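Local coordinates for putative lipoprotein (Bacteroides fragilis, PDB 3QNK), which probably binds glycans at the bacterial outer membrane, as a SusD-like lipoprotein that helps deliver them to a partner transporter, at residues E165-P168 against A169-S173; A206-K210 against L211-L215; Y359-W362 against K363-Y367; F449-Q452 against R453-V457. One frame throughout, in Å; residues are numbered along the deposited sequence.

All four contacts are local, each made round a turn or at a helix end. Interactions 1 and 2 lie at the surface and finish two helices of the alpha-alpha superhelix, 149-166 and 198-209; they meet where A169 CB packs against L211 CD2 at 3.9 Å. Interactions 3 and 4 are buried, with centres about 17 Å apart, and join through a probable hydrogen bond from W364 NE1 to F449 O. Interaction 1 rests on a proline under an aromatic ring and interaction 2 on a backbone bond of the closing turn, a valine-tyrosine contact and a surface salt bridge. Interaction 3 combines a tight turn, a T-shaped aromatic pair and a water, whereas interaction 4 starts a helix among polar side chains.

Interaction 1 (E165-P168 against A169-S173); sequences EMLP and ASYGS
The pyrrolidine ring of P168 lies under the phenol of Y171, three residues further on. Its CG atom sits over one face of the aromatic ring, 3.9 Å from the centroid and 26° off the normal, which makes a CH-pi contact. The overlap is displaced toward the hydroxyl side, since P168 CG comes to 3.5 Å from Y171 CZ and P168 CD to 3.4 Å from Y171 OH. Y171 reaches back over the proline with its CG beside the backbone N and opposite the carbonyl carbon (chi1 -70°). The chain is here leaving helix 149-166: L167 is the first residue to drop out of helical backbone angles, and the extended P168 carries it into the loop toward helix 181-194, in the TPR-like alpha-alpha superhelix of SusD proteins. L167 adds an apolar branch, its CD2 standing 3.9 Å from Y171 OH. The hydroxyl itself is hydrogen-bonded to A179 O, which ties the phenol to the far limb of the same loop. P168 is paired there as well, through a backbone hydrogen bond with K181, while the L167 carbonyl receives a weak one from K181 NZ. R106 of helix 101-126 also packs on the tyrosine side chain.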
# COMPACT_ATOMS: atom_id res chain seq x y z
N GLU B 165 -10.96 31.03 6.01
CA GLU B 165 -12.13 31.59 6.68
C GLU B 165 -12.39 30.94 8.04
O GLU B 165 -12.90 31.62 8.93
CB GLU B 165 -13.38 31.43 5.81
CG GLU B 165 -13.34 32.20 4.49
CD GLU B 165 -14.42 31.92 3.45
OE1 GLU B 165 -15.16 30.92 3.60
OE2 GLU B 165 -14.51 32.70 2.48
N MSE B 166 -12.06 29.64 8.21
CA MSE B 166 -12.38 28.86 9.42
C MSE B 166 -11.24 28.59 10.40
O MSE B 166 -11.51 28.20 11.54
CB MSE B 166 -12.98 27.52 9.02
CG MSE B 166 -14.22 27.68 8.18
SE MSE B 166 -14.77 26.02 7.44
CE MSE B 166 -16.01 25.53 8.81
N LEU B 167 -9.99 28.74 9.97
CA LEU B 167 -8.84 28.45 10.84
C LEU B 167 -8.36 29.66 11.66
O LEU B 167 -8.46 30.81 11.19
CB LEU B 167 -7.66 27.92 10.01
CG LEU B 167 -7.80 26.52 9.44
CD1 LEU B 167 -6.61 26.17 8.56
CD2 LEU B 167 -7.97 25.50 10.52
N PRO B 168 -7.80 29.43 12.88
CA PRO B 168 -7.21 30.55 13.64
C PRO B 168 -5.81 30.90 13.11
O PRO B 168 -5.18 30.07 12.44
CB PRO B 168 -7.14 30.01 15.07
CG PRO B 168 -6.96 28.55 14.90
CD PRO B 168 -7.59 28.14 13.59
N ALA B 169 -5.31 32.10 13.41
CA ALA B 169 -3.97 32.51 12.99
C ALA B 169 -2.91 31.84 13.87
O ALA B 169 -1.79 31.59 13.41
CB ALA B 169 -3.83 34.02 13.05
N SER B 170 -3.28 31.53 15.12
CA SER B 170 -2.39 30.93 16.10
C SER B 170 -3.14 29.98 17.03
O SER B 170 -4.36 30.07 17.15
CB SER B 170 -1.72 32.02 16.92
OG SER B 170 -0.65 31.50 17.68
N TYR B 171 -2.38 29.10 17.70
CA TYR B 171 -2.88 28.16 18.70
C TYR B 171 -2.19 28.35 20.06
O TYR B 171 -1.13 29.00 20.14
CB TYR B 171 -2.66 26.71 18.24
CG TYR B 171 -3.53 26.29 17.09
CD1 TYR B 171 -4.81 25.79 17.30
CD2 TYR B 171 -3.08 26.39 15.77
CE1 TYR B 171 -5.62 25.40 16.24
CE2 TYR B 171 -3.89 26.03 14.70
CZ TYR B 171 -5.16 25.52 14.94
OH TYR B 171 -5.95 25.15 13.88
N GLY B 172 -2.77 27.73 21.11
CA GLY B 172 -2.21 27.66 22.45
C GLY B 172 -1.01 26.72 22.43
O GLY B 172 -0.69 26.13 21.39
N SER B 173 -0.32 26.58 23.59
CA SER B 173 0.88 25.74 23.70
C SER B 173 0.63 24.28 23.26
O SER B 173 1.37 23.74 22.42
CB SER B 173 1.42 25.79 25.13

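Interaction 2 (A206-K210 against L211-L215); sequences AEVYK and LGYEL
V208 O accepts a hydrogen bond from L211 N at 3.0 Å, a three-residue step at the point where helix 198-209 gives way to loop; K210 N makes the same step back to E207 O. The L211 N-H points well at the oxygen (158°). G212 then takes a left-handed backbone conformation, with phi 67°, and the chain runs on extended through Y213. That path lays the Y213 ring back beside the helix, where V208 CG1 meets Y213 CD2 at 3.7 Å; the valine branch, trans to its own backbone N, leans obliquely on the ring. L211 folds its isobutyl group against the helix end, its CG 3.4 Å from E207 O. On the exposed side, K210 stretches its extended chain back along the helix so that its NZ forms a salt bridge with E207 OE2 at 3.2 Å, meeting the carboxylate from above its plane. Y185 of helix 181-194 and I394 of helix 391-405 pack on V208, and the Y213 hydroxyl bonds T180 OG1. A glycine of positive phi past a helix, with the next side chain folded back on the last turn, is a familiar way of ending a helix, here one in the TPR-like superhelix.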
# COMPACT_ATOMS: atom_id res chain seq x y z
N ALA B 206 0.14 38.69 0.44
CA ALA B 206 -0.16 39.92 1.20
C ALA B 206 -0.78 39.57 2.56
O ALA B 206 -0.50 40.23 3.57
CB ALA B 206 -1.09 40.82 0.41
N GLU B 207 -1.57 38.48 2.59
CA GLU B 207 -2.23 38.02 3.79
C GLU B 207 -1.24 37.42 4.80
O GLU B 207 -1.34 37.70 5.98
CB GLU B 207 -3.33 37.01 3.45
CG GLU B 207 -4.53 37.66 2.79
CD GLU B 207 -5.15 38.83 3.52
OE1 GLU B 207 -5.29 38.78 4.76
OE2 GLU B 207 -5.49 39.82 2.83
N VAL B 208 -0.27 36.64 4.32
CA VAL B 208 0.74 35.99 5.17
C VAL B 208 1.69 37.05 5.80
O VAL B 208 2.11 36.90 6.96
CB VAL B 208 1.50 34.91 4.39
CG1 VAL B 208 2.44 34.12 5.30
CG2 VAL B 208 0.53 33.97 3.70
N TYR B 209 1.96 38.15 5.05
CA TYR B 209 2.82 39.23 5.52
C TYR B 209 2.24 39.92 6.77
O TYR B 209 2.99 40.50 7.58
CB TYR B 209 3.05 40.27 4.42
CG TYR B 209 3.83 39.79 3.21
CD1 TYR B 209 5.00 39.05 3.36
CD2 TYR B 209 3.44 40.15 1.92
CE1 TYR B 209 5.75 38.65 2.24
CE2 TYR B 209 4.15 39.71 0.80
CZ TYR B 209 5.31 38.97 0.97
OH TYR B 209 6.01 38.57 -0.15
N LYS B 210 0.91 39.83 6.95
CA LYS B 210 0.18 40.43 8.05
C LYS B 210 0.09 39.50 9.29
O LYS B 210 -0.28 39.97 10.37
CB LYS B 210 -1.25 40.78 7.59
CG LYS B 210 -1.34 41.81 6.47
CD LYS B 210 -2.78 41.98 5.97
CE LYS B 210 -2.82 42.57 4.58
NZ LYS B 210 -4.20 42.55 4.02
N LEU B 211 0.43 38.21 9.13
CA LEU B 211 0.23 37.21 10.19
C LEU B 211 1.41 37.02 11.16
O LEU B 211 1.42 36.04 11.93
CB LEU B 211 -0.15 35.87 9.54
CG LEU B 211 -1.54 35.90 8.91
CD1 LEU B 211 -1.77 34.69 8.05
CD2 LEU B 211 -2.63 36.10 9.95
N GLY B 212 2.33 37.99 11.19
CA GLY B 212 3.47 37.95 12.11
C GLY B 212 4.51 36.87 11.90
O GLY B 212 5.14 36.42 12.87
N TYR B 213 4.74 36.42 10.66
CA TYR B 213 5.84 35.48 10.45
C TYR B 213 7.14 36.31 10.30
O TYR B 213 7.07 37.52 10.08
CB TYR B 213 5.57 34.55 9.25
CG TYR B 213 4.45 33.56 9.49
CD1 TYR B 213 4.65 32.43 10.28
CD2 TYR B 213 3.20 33.75 8.93
CE1 TYR B 213 3.62 31.54 10.54
CE2 TYR B 213 2.16 32.85 9.17
CZ TYR B 213 2.38 31.74 9.97
OH TYR B 213 1.38 30.81 10.18
N GLU B 214 8.30 35.70 10.46
CA GLU B 214 9.56 36.43 10.35
C GLU B 214 10.65 35.49 9.84
O GLU B 214 10.70 34.34 10.28
CB GLU B 214 9.93 37.04 11.72
CG GLU B 214 10.91 38.19 11.69
CD GLU B 214 11.46 38.52 13.07
OE1 GLU B 214 10.65 38.82 13.98
OE2 GLU B 214 12.70 38.43 13.25
N LEU B 215 11.50 35.96 8.90
CA LEU B 215 12.60 35.14 8.37
C LEU B 215 13.71 35.02 9.41
O LEU B 215 14.10 36.04 10.00
CB LEU B 215 13.19 35.71 7.07
CG LEU B 215 12.32 35.70 5.82
CD1 LEU B 215 12.99 36.43 4.69
CD2 LEU B 215 12.01 34.29 5.36

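Interaction 3 (Y359-W362 against K363-Y367); sequences YNVW and KWIDY
A type II' beta turn from W362 to I365 follows strand 360-361, which pairs with strand 323-324 in a small antiparallel sheet buried within the SusD-family region. The turn is closed by I365 N, which donates to W362 O at 2.8 Å with an N-H...O angle of 164°. K363 occupies the first corner with positive phi, and its ammonium group reaches away to N322 OD1. Beyond the turn the chain doubles back, so Y367 meets W362 as a T-shaped pair: the edge of the phenol, with CD2 foremost, is directed at one face of the indole. The centroids of the tyrosine ring and the five-membered ring are 5.0 Å apart and the planes stand at 80°. Y367 CB adds to the cover, lying 3.5 Å from W362 NE1. I365 CG2 sits over the centre of the Y367 ring, while I365 CD1 meets V361 CG1 at 3.8 Å, the two side chains crossing at about a right angle. V361 turns CG1 into the space between its backbone N and carbonyl carbon (chi1 68°), and the same methyl leans on W364 CH2 at 4.1 Å. Water 1 joins the ends of the loop by donating to V361 O and accepting from Y367 OH, 2.6 Å from each. The tyrosine oxygen also takes a hydrogen bond from V259 N, and W362 has R225 as a cation-pi partner. With both a donor and an acceptor role filled at its hydroxyl, the Y367 ring is probably held in its rotation, and a buried strand-end carbonyl is satisfied through a single water.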
# COMPACT_ATOMS: atom_id res chain seq x y z
N TYR B 359 29.18 14.58 -2.98
CA TYR B 359 28.41 15.44 -2.09
C TYR B 359 27.28 14.68 -1.44
O TYR B 359 26.80 13.70 -2.02
CB TYR B 359 27.80 16.65 -2.85
CG TYR B 359 28.80 17.46 -3.63
CD1 TYR B 359 29.70 18.30 -2.98
CD2 TYR B 359 28.93 17.31 -5.01
CE1 TYR B 359 30.70 18.98 -3.68
CE2 TYR B 359 29.92 17.99 -5.73
CZ TYR B 359 30.79 18.85 -5.06
OH TYR B 359 31.77 19.54 -5.71
N ASN B 360 26.81 15.17 -0.28
CA ASN B 360 25.64 14.70 0.47
C ASN B 360 24.88 15.92 0.92
O ASN B 360 25.47 17.01 0.99
CB ASN B 360 26.02 13.83 1.67
CG ASN B 360 26.55 12.48 1.32
OD1 ASN B 360 27.74 12.30 1.20
ND2 ASN B 360 25.67 11.50 1.17
N VAL B 361 23.59 15.76 1.23
CA VAL B 361 22.77 16.87 1.71
C VAL B 361 23.09 17.17 3.24
O VAL B 361 23.49 16.27 4.00
CB VAL B 361 21.26 16.57 1.48
CG1 VAL B 361 20.79 15.42 2.39
CG2 VAL B 361 20.40 17.80 1.72
N TRP B 362 22.95 18.45 3.64
CA TRP B 362 22.98 18.90 5.04
C TRP B 362 21.50 19.33 5.42
O TRP B 362 20.65 18.47 5.71
CB TRP B 362 24.01 20.02 5.30
CG TRP B 362 24.34 20.20 6.74
CD1 TRP B 362 23.49 20.04 7.80
CD2 TRP B 362 25.62 20.53 7.29
NE1 TRP B 362 24.17 20.25 8.98
CE2 TRP B 362 25.48 20.56 8.70
CE3 TRP B 362 26.91 20.71 6.74
CZ2 TRP B 362 26.56 20.83 9.56
CZ3 TRP B 362 27.96 21.01 7.59
CH2 TRP B 362 27.78 21.08 8.99
N LYS B 363 21.20 20.66 5.31
CA LYS B 363 19.91 21.30 5.53
C LYS B 363 19.14 20.73 6.74
O LYS B 363 19.48 21.03 7.88
CB LYS B 363 19.04 21.23 4.26
CG LYS B 363 18.51 22.60 3.84
CD LYS B 363 17.23 22.47 3.09
CE LYS B 363 16.78 23.77 2.47
NZ LYS B 363 17.76 24.43 1.56
N TRP B 364 18.13 19.88 6.49
CA TRP B 364 17.27 19.30 7.51
C TRP B 364 17.94 18.12 8.25
O TRP B 364 17.30 17.57 9.14
CB TRP B 364 15.90 18.91 6.94
CG TRP B 364 15.94 18.40 5.53
CD1 TRP B 364 15.72 19.11 4.39
CD2 TRP B 364 16.33 17.08 5.12
NE1 TRP B 364 15.92 18.30 3.28
CE2 TRP B 364 16.30 17.05 3.70
CE3 TRP B 364 16.69 15.91 5.82
CZ2 TRP B 364 16.57 15.90 2.97
CZ3 TRP B 364 16.97 14.77 5.09
CH2 TRP B 364 16.91 14.77 3.68
N ILE B 365 19.21 17.77 7.95
CA ILE B 365 19.92 16.78 8.76
C ILE B 365 20.66 17.59 9.84
O ILE B 365 21.51 18.41 9.50
CB ILE B 365 20.85 15.80 8.00
CG1 ILE B 365 20.05 14.97 6.98
CG2 ILE B 365 21.55 14.85 9.01
CD1 ILE B 365 20.88 14.16 6.01
N ASP B 366 20.29 17.40 11.13
CA ASP B 366 20.85 18.14 12.26
C ASP B 366 22.24 17.59 12.66
O ASP B 366 22.41 17.06 13.75
CB ASP B 366 19.89 18.11 13.46
CG ASP B 366 20.06 19.22 14.50
OD1 ASP B 366 21.12 19.92 14.47
OD2 ASP B 366 19.14 19.39 15.34
N TYR B 367 23.24 17.78 11.77
CA TYR B 367 24.63 17.44 12.02
C TYR B 367 25.23 18.41 13.05
O TYR B 367 26.29 18.14 13.62
CB TYR B 367 25.44 17.50 10.72
CG TYR B 367 25.19 16.40 9.72
CD1 TYR B 367 25.35 15.06 10.07
CD2 TYR B 367 24.95 16.70 8.38
CE1 TYR B 367 25.20 14.04 9.13
CE2 TYR B 367 24.80 15.69 7.43
CZ TYR B 367 24.93 14.36 7.81
OH TYR B 367 24.78 13.36 6.89
O HOH W 1 24.36 13.85 4.41

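Interaction 4 (F449-Q452 against R453-V457); sequences FEEQ and RFYDV
Q452 O serves two amides of the helix that follows it. D456 N donates at 2.8 Å with an N-H...O angle of 146°, while Y455 N gives a weak bond at 3.0 Å with a poor angle of 121°. Next along the helix, V457 N is taken up by R453 O at 2.9 Å. Helix 453-460 thus begins its bonding ladder on the residue just ahead of it, in the buried part of the SusD-family region after the loop that follows helix 432-446. The Q452 side chain crosses D456 obliquely, its amide turned 58° from the carboxylate. Q452 OE1 and D456 OD1, both acceptors, stand 3.7 Å apart, and each is met by an arginine: R443 NH2 donates to Q452 OE1, and R459 NE forms a salt bridge with D456 OD1. R453 NE forms a salt bridge with D44 OD1. On the other flank, E451 and Y455 run side by side. E451 O lies in the plane of the tyrosine ring at its edge, 3.5 Å from Y455 CD2. The polar ends are separately served, E451 OE1 by Q37 NE2 and Y455 OH by Q39 NE2. A phosphate ion, probably from the crystallisation liquor, lies about 3 Å from the E451 side chain.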
# COMPACT_ATOMS: atom_id res chain seq x y z
N PHE B 449 16.53 20.60 -1.94
CA PHE B 449 16.29 19.42 -1.06
C PHE B 449 15.04 19.58 -0.24
O PHE B 449 14.88 18.89 0.78
CB PHE B 449 17.51 19.07 -0.18
CG PHE B 449 18.73 19.00 -1.05
CD1 PHE B 449 18.82 18.06 -2.08
CD2 PHE B 449 19.74 19.97 -0.95
CE1 PHE B 449 19.90 18.06 -2.96
CE2 PHE B 449 20.80 19.99 -1.85
CZ PHE B 449 20.89 19.02 -2.83
N GLU B 450 14.12 20.42 -0.71
CA GLU B 450 12.84 20.63 -0.03
C GLU B 450 11.68 20.19 -0.90
O GLU B 450 10.59 20.71 -0.76
CB GLU B 450 12.68 22.08 0.41
CG GLU B 450 13.48 22.37 1.67
CD GLU B 450 13.28 23.79 2.14
OE1 GLU B 450 12.37 24.02 2.98
OE2 GLU B 450 13.97 24.67 1.61
N GLU B 451 11.92 19.21 -1.78
CA GLU B 451 10.94 18.57 -2.67
C GLU B 451 10.21 19.58 -3.59
O GLU B 451 9.02 19.42 -3.85
CB GLU B 451 9.92 17.73 -1.84
CG GLU B 451 9.57 16.42 -2.52
CD GLU B 451 8.49 15.53 -1.91
OE1 GLU B 451 8.45 15.41 -0.65
OE2 GLU B 451 7.74 14.91 -2.70
N GLN B 452 10.94 20.58 -4.14
CA GLN B 452 10.29 21.55 -5.03
C GLN B 452 10.86 21.56 -6.44
O GLN B 452 10.12 21.81 -7.37
CB GLN B 452 10.41 22.96 -4.44
CG GLN B 452 9.43 23.28 -3.33
CD GLN B 452 8.86 24.66 -3.48
OE1 GLN B 452 8.41 25.10 -4.57
NE2 GLN B 452 8.79 25.33 -2.36
N ARG B 453 12.16 21.31 -6.59
CA ARG B 453 12.87 21.38 -7.87
C ARG B 453 12.16 20.62 -8.98
O ARG B 453 12.07 21.12 -10.11
CB ARG B 453 14.31 20.86 -7.72
CG ARG B 453 15.19 21.03 -8.96
CD ARG B 453 15.18 22.46 -9.42
NE ARG B 453 16.01 22.63 -10.59
CZ ARG B 453 16.23 23.79 -11.18
NH1 ARG B 453 15.65 24.89 -10.71
NH2 ARG B 453 17.03 23.87 -12.23
N PHE B 454 11.69 19.43 -8.68
CA PHE B 454 11.07 18.59 -9.68
C PHE B 454 9.81 19.29 -10.24
O PHE B 454 9.59 19.27 -11.44
CB PHE B 454 10.76 17.22 -9.03
CG PHE B 454 9.95 16.29 -9.89
CD1 PHE B 454 8.57 16.48 -10.05
CD2 PHE B 454 10.56 15.25 -10.57
CE1 PHE B 454 7.84 15.66 -10.88
CE2 PHE B 454 9.84 14.47 -11.46
CZ PHE B 454 8.49 14.67 -11.61
N TYR B 455 9.01 19.91 -9.37
CA TYR B 455 7.78 20.61 -9.76
C TYR B 455 8.09 21.99 -10.32
O TYR B 455 7.31 22.48 -11.14
CB TYR B 455 6.82 20.68 -8.57
CG TYR B 455 6.53 19.31 -7.99
CD1 TYR B 455 5.70 18.40 -8.65
CD2 TYR B 455 7.10 18.92 -6.78
CE1 TYR B 455 5.47 17.12 -8.14
CE2 TYR B 455 6.87 17.65 -6.25
CZ TYR B 455 6.06 16.75 -6.94
OH TYR B 455 5.82 15.53 -6.37
N ASP B 456 9.23 22.58 -9.96
CA ASP B 456 9.64 23.85 -10.55
C ASP B 456 10.05 23.62 -12.04
O ASP B 456 9.55 24.33 -12.92
CB ASP B 456 10.78 24.46 -9.74
CG ASP B 456 10.34 25.09 -8.41
OD1 ASP B 456 9.12 25.35 -8.23
OD2 ASP B 456 11.23 25.36 -7.57
N VAL B 457 10.82 22.57 -12.31
CA VAL B 457 11.24 22.18 -13.66
C VAL B 457 9.99 21.90 -14.53
O VAL B 457 9.94 22.31 -15.70
CB VAL B 457 12.20 20.95 -13.58
CG1 VAL B 457 12.35 20.23 -14.92
CG2 VAL B 457 13.58 21.36 -13.05